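Local atomic coordinates of lectin (Trichosanthes anguina, PDB entry 4HR6), a protein that binds galactose-type sugars through two beta-trefoil domains, as the lectin part of a nontoxic three-chain homologue of type II ribosome-inactivating proteins. Residues Val89-Thr94 and Val218-Gly223; Gln171-Ala174 and Thr180-Val183. All blocks are in the same frame, centred on the assembly; numbering follows the deposited sequence.

Interaction 1: Val89-Thr94 and Val218-Gly223; sequences VSVGGT and VFLADG
The flat group met here is the peptide that joins Val-91 to Gly-92. A methyl of Val-218 rests against it, displaced to one side of its plane. CG2 of Val-218 lies 4.0 Å from Val-91 O and 4.3 Å from Gly-92 CA. That methyl is turned anti to the backbone N of Val-218, and CG1 sits between N and the carbonyl carbon (chi1 57°). Next to it the side chains of Val-91 and Leu-220 cross at an angle. CG1 of Val-91 meets CD2 of Leu-220 at 4.0 Å. The contact is small and partly exposed, of methyls against methyl and peptide. Residues 89-94 are held in shape from within. A type I turn runs from Ser-90 to Gly-93, with Gly-93 N bonded to Ser-90 O (3.0 Å). Ser-90 N bonds to Thr-94 O, which makes the turn a type I plus G1 bulge hairpin loop, with Gly-93 at the bulge. Ser-90 OG also accepts Thr-94 N at 3.1 Å. Arg-216, two residues before the second segment, donates from NH2 to Gly-92 O and Thr-94 OG1. Leu-192 and Tyr-32, from two neighbouring chains, pack on Val-91. The contact joins the first ricin-type trefoil region to the second, setting the loop between strands 88-89 and 95-96 against strand 218-219, which pairs antiparallel with strand 225-226.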
loop_
_atom_site.group_PDB
_atom_site.type_symbol
_atom_site.label_atom_id
_atom_site.label_comp_id
_atom_site.label_asym_id
_atom_site.label_seq_id
_atom_site.Cartn_x
_atom_site.Cartn_y
_atom_site.Cartn_z
ATOM N N VAL C 89 -9.441 6.040 15.531
ATOM C CA VAL C 89 -8.131 5.900 14.886
ATOM C C VAL C 89 -8.216 6.483 13.471
ATOM O O VAL C 89 -9.165 6.197 12.728
ATOM C CB VAL C 89 -7.710 4.420 14.827
ATOM C CG1 VAL C 89 -6.296 4.253 14.289
ATOM C CG2 VAL C 89 -7.820 3.795 16.209
ATOM N N SER C 90 -7.240 7.323 13.122
ATOM C CA SER C 90 -7.169 7.980 11.801
ATOM C C SER C 90 -6.108 7.315 10.945
ATOM O O SER C 90 -5.153 6.716 11.463
ATOM C CB SER C 90 -6.809 9.472 11.931
ATOM O OG SER C 90 -5.406 9.658 12.181
ATOM N N VAL C 91 -6.259 7.471 9.632
ATOM C CA VAL C 91 -5.285 6.950 8.663
ATOM C C VAL C 91 -3.870 7.459 8.926
ATOM O O VAL C 91 -2.901 6.751 8.677
ATOM C CB VAL C 91 -5.692 7.308 7.211
ATOM C CG1 VAL C 91 -4.612 6.891 6.224
ATOM C CG2 VAL C 91 -7.021 6.653 6.866
ATOM N N GLY C 92 -3.752 8.681 9.431
ATOM C CA GLY C 92 -2.447 9.260 9.743
ATOM C C GLY C 92 -1.790 8.799 11.037
ATOM O O GLY C 92 -0.712 9.288 11.378
ATOM N N GLY C 93 -2.426 7.889 11.772
ATOM C CA GLY C 93 -1.844 7.333 13.005
ATOM C C GLY C 93 -2.195 8.057 14.306
ATOM O O GLY C 93 -1.588 7.789 15.360
ATOM N N THR C 94 -3.156 8.971 14.243
ATOM C CA THR C 94 -3.640 9.657 15.431
ATOM C C THR C 94 -4.738 8.833 16.120
ATOM O O THR C 94 -5.729 8.455 15.494
ATOM C CB THR C 94 -4.237 11.028 15.096
ATOM O OG1 THR C 94 -3.272 11.819 14.391
ATOM C CG2 THR C 94 -4.666 11.752 16.380
ATOM N N VAL C 218 3.189 10.193 6.471
ATOM C CA VAL C 218 2.236 9.148 6.105
ATOM C C VAL C 218 2.241 8.882 4.587
ATOM O O VAL C 218 2.128 9.809 3.762
ATOM C CB VAL C 218 0.812 9.456 6.629
ATOM C CG1 VAL C 218 0.300 10.797 6.126
ATOM C CG2 VAL C 218 -0.151 8.338 6.259
ATOM N N PHE C 219 2.378 7.603 4.236
ATOM C CA PHE C 219 2.267 7.142 2.847
ATOM C C PHE C 219 0.808 6.948 2.502
ATOM O O PHE C 219 0.157 6.051 3.033
ATOM C CB PHE C 219 3.016 5.823 2.654
ATOM C CG PHE C 219 4.504 5.957 2.653
ATOM C CD1 PHE C 219 5.193 6.246 3.821
ATOM C CD2 PHE C 219 5.228 5.776 1.485
ATOM C CE1 PHE C 219 6.571 6.353 3.821
ATOM C CE2 PHE C 219 6.611 5.880 1.481
ATOM C CZ PHE C 219 7.281 6.172 2.651
ATOM N N LEU C 220 0.278 7.779 1.621
ATOM C CA LEU C 220 -1.142 7.730 1.292
ATOM C C LEU C 220 -1.405 7.081 -0.081
ATOM O O LEU C 220 -0.482 6.795 -0.849
ATOM C CB LEU C 220 -1.729 9.142 1.329
ATOM C CG LEU C 220 -1.675 9.870 2.676
ATOM C CD1 LEU C 220 -2.109 11.313 2.484
ATOM C CD2 LEU C 220 -2.527 9.208 3.735
ATOM N N ALA C 221 -2.677 6.896 -0.384
ATOM C CA ALA C 221 -3.111 6.210 -1.604
ATOM C C ALA C 221 -2.901 7.026 -2.877
ATOM O O ALA C 221 -3.005 6.491 -3.966
ATOM C CB ALA C 221 -4.580 5.811 -1.476
ATOM N N ASP C 222 -2.604 8.319 -2.749
ATOM C CA ASP C 222 -2.304 9.150 -3.928
ATOM C C ASP C 222 -0.840 9.049 -4.332
ATOM O O ASP C 222 -0.394 9.764 -5.208
ATOM C CB ASP C 222 -2.659 10.617 -3.677
ATOM C CG ASP C 222 -1.917 11.218 -2.497
ATOM O OD1 ASP C 222 -1.103 10.521 -1.835
ATOM O OD2 ASP C 222 -2.167 12.399 -2.225
ATOM N N GLY C 223 -0.087 8.176 -3.682
ATOM C CA GLY C 223 1.340 8.040 -3.954
ATOM C C GLY C 223 2.223 9.056 -3.232
ATOM O O GLY C 223 3.435 8.992 -3.352
#

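Interaction 2: Gln171-Ala174 and Thr180-Val183; sequences QSWA and TIRV
With CG anti to its carbonyl carbon (chi1 -57°) and the ring turned by chi2 (93°), Trp-173 brings CE3 and CZ3 beside residues 181-183. CG2 of Val-183, likewise anti to its carbonyl carbon, reaches that ring 3.7 Å from CZ3 of Trp-173. From Ile-181, CG2 comes within 4.0 Å of Trp-173 CE3. Trp-173 and Val-183 form a non-hydrogen-bonded antiparallel pair. Their CB bonds diverge, and it is the CZ3 end of the ring that comes back to the valine methyl. The next pair, Ala-174 and Arg-182, is hydrogen-bonded in both directions. Ala-174 N donates to Arg-182 O over 2.8 Å, in the carbonyl plane and nearly straight. Arg-182 N returns a 2.8 Å bond to Ala-174 O, tilted 20° from the carbonyl plane. Arg-182 O also receives a CA-H...O contact from Trp-173 CA at 3.4 Å. The extended chain of Arg-182 leads its guanidinium away from Ala-174. NE bonds to Thr-180 OG1 at 2.8 Å, close to the guanidinium plane. The group is fixed further by Asp-178, whose OD2 makes a salt bridge with Arg-182 NH2 while OD1 is hydrogen-bonded to Thr-180 OG1. Gln-171 and Trp-173 match the QxW motif of ricin-type trefoils, and Trp-173 NE1 donates to Leu-150 O. Strand 138-143 pairs with 173-175 on the side away from 181-183, with a backbone bond from Gly-140 to Trp-173, while Ile-181 and Val-183 have backbone bonds to Val-191 and Leu-189 of strand 189-194.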
loop_
_atom_site.group_PDB
_atom_site.type_symbol
_atom_site.label_atom_id
_atom_site.label_comp_id
_atom_site.label_asym_id
_atom_site.label_seq_id
_atom_site.Cartn_x
_atom_site.Cartn_y
_atom_site.Cartn_z
ATOM N N GLN C 171 20.696 3.587 0.783
ATOM C CA GLN C 171 19.398 3.649 0.109
ATOM C C GLN C 171 18.307 2.868 0.855
ATOM O O GLN C 171 17.183 2.755 0.366
ATOM C CB GLN C 171 19.544 3.152 -1.339
ATOM C CG GLN C 171 20.419 4.077 -2.184
ATOM C CD GLN C 171 20.346 3.805 -3.675
ATOM O OE1 GLN C 171 19.931 2.729 -4.102
ATOM N NE2 GLN C 171 20.764 4.788 -4.481
ATOM N N SER C 172 18.632 2.365 2.047
ATOM C CA SER C 172 17.704 1.562 2.832
ATOM C C SER C 172 17.164 2.342 4.028
ATOM O O SER C 172 17.930 2.904 4.837
ATOM C CB SER C 172 18.364 0.257 3.271
ATOM O OG SER C 172 17.514 -0.466 4.146
ATOM N N TRP C 173 15.836 2.374 4.118
ATOM C CA TRP C 173 15.103 3.170 5.096
ATOM C C TRP C 173 14.202 2.286 5.934
ATOM O O TRP C 173 13.710 1.239 5.468
ATOM C CB TRP C 173 14.274 4.225 4.380
ATOM C CG TRP C 173 15.118 5.102 3.515
ATOM C CD1 TRP C 173 15.388 4.936 2.194
ATOM C CD2 TRP C 173 15.840 6.263 3.931
ATOM N NE1 TRP C 173 16.223 5.935 1.746
ATOM C CE2 TRP C 173 16.518 6.764 2.797
ATOM C CE3 TRP C 173 15.980 6.933 5.153
ATOM C CZ2 TRP C 173 17.324 7.907 2.851
ATOM C CZ3 TRP C 173 16.771 8.073 5.204
ATOM C CH2 TRP C 173 17.437 8.546 4.060
ATOM N N ALA C 174 13.987 2.705 7.174
ATOM C CA ALA C 174 13.163 1.968 8.099
ATOM C C ALA C 174 11.991 2.834 8.502
ATOM O O ALA C 174 12.177 3.938 9.021
ATOM C CB ALA C 174 13.971 1.560 9.308
ATOM N N THR C 180 7.898 7.839 11.720
ATOM C CA THR C 180 9.210 8.321 11.357
ATOM C C THR C 180 9.794 7.472 10.237
ATOM O O THR C 180 9.495 6.283 10.123
ATOM C CB THR C 180 10.210 8.331 12.532
ATOM O OG1 THR C 180 10.363 7.013 13.095
ATOM C CG2 THR C 180 9.792 9.353 13.590
ATOM N N ILE C 181 10.616 8.111 9.417
ATOM C CA ILE C 181 11.427 7.439 8.416
ATOM C C ILE C 181 12.876 7.556 8.839
ATOM O O ILE C 181 13.409 8.652 8.923
ATOM C CB ILE C 181 11.237 8.070 7.028
ATOM C CG1 ILE C 181 9.751 8.061 6.663
ATOM C CG2 ILE C 181 12.066 7.291 6.006
ATOM C CD1 ILE C 181 9.401 8.797 5.383
ATOM N N ARG C 182 13.503 6.424 9.112
ATOM C CA ARG C 182 14.815 6.401 9.718
ATOM C C ARG C 182 15.878 5.769 8.841
ATOM O O ARG C 182 15.596 4.881 8.035
ATOM C CB ARG C 182 14.757 5.647 11.041
ATOM C CG ARG C 182 13.734 6.243 11.981
ATOM C CD ARG C 182 13.934 5.795 13.404
ATOM N NE ARG C 182 12.884 6.374 14.242
ATOM C CZ ARG C 182 12.925 6.433 15.569
ATOM N NH1 ARG C 182 13.970 5.946 16.227
ATOM N NH2 ARG C 182 11.917 6.976 16.234
ATOM N N VAL C 183 17.116 6.226 9.038
ATOM C CA VAL C 183 18.270 5.704 8.326
ATOM C C VAL C 183 18.475 4.297 8.863
ATOM O O VAL C 183 18.506 4.082 10.075
ATOM C CB VAL C 183 19.520 6.601 8.528
ATOM C CG1 VAL C 183 20.735 6.013 7.837
ATOM C CG2 VAL C 183 19.247 8.001 7.989
#

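In the fold
Starting from the N terminus, the chain reaches residues 89-94, the first half of interaction 1, within its first trefoil region. It then passes into the second trefoil region. There interaction 2 closes a short loop, with five residues between its segments in the hairpin of strands 173-175 and 181-183. The chain returns to interaction 1 only at residues 218-223, so interaction 2 is nested inside the 123-residue loop that interaction 1 closes. Interaction 1 ties the two trefoil regions together; interaction 2 is local to the second. Their centres are about 18 Å apart, yet they touch where Phe-219 CE1 lies 4.1 Å from Ile-181 CD1.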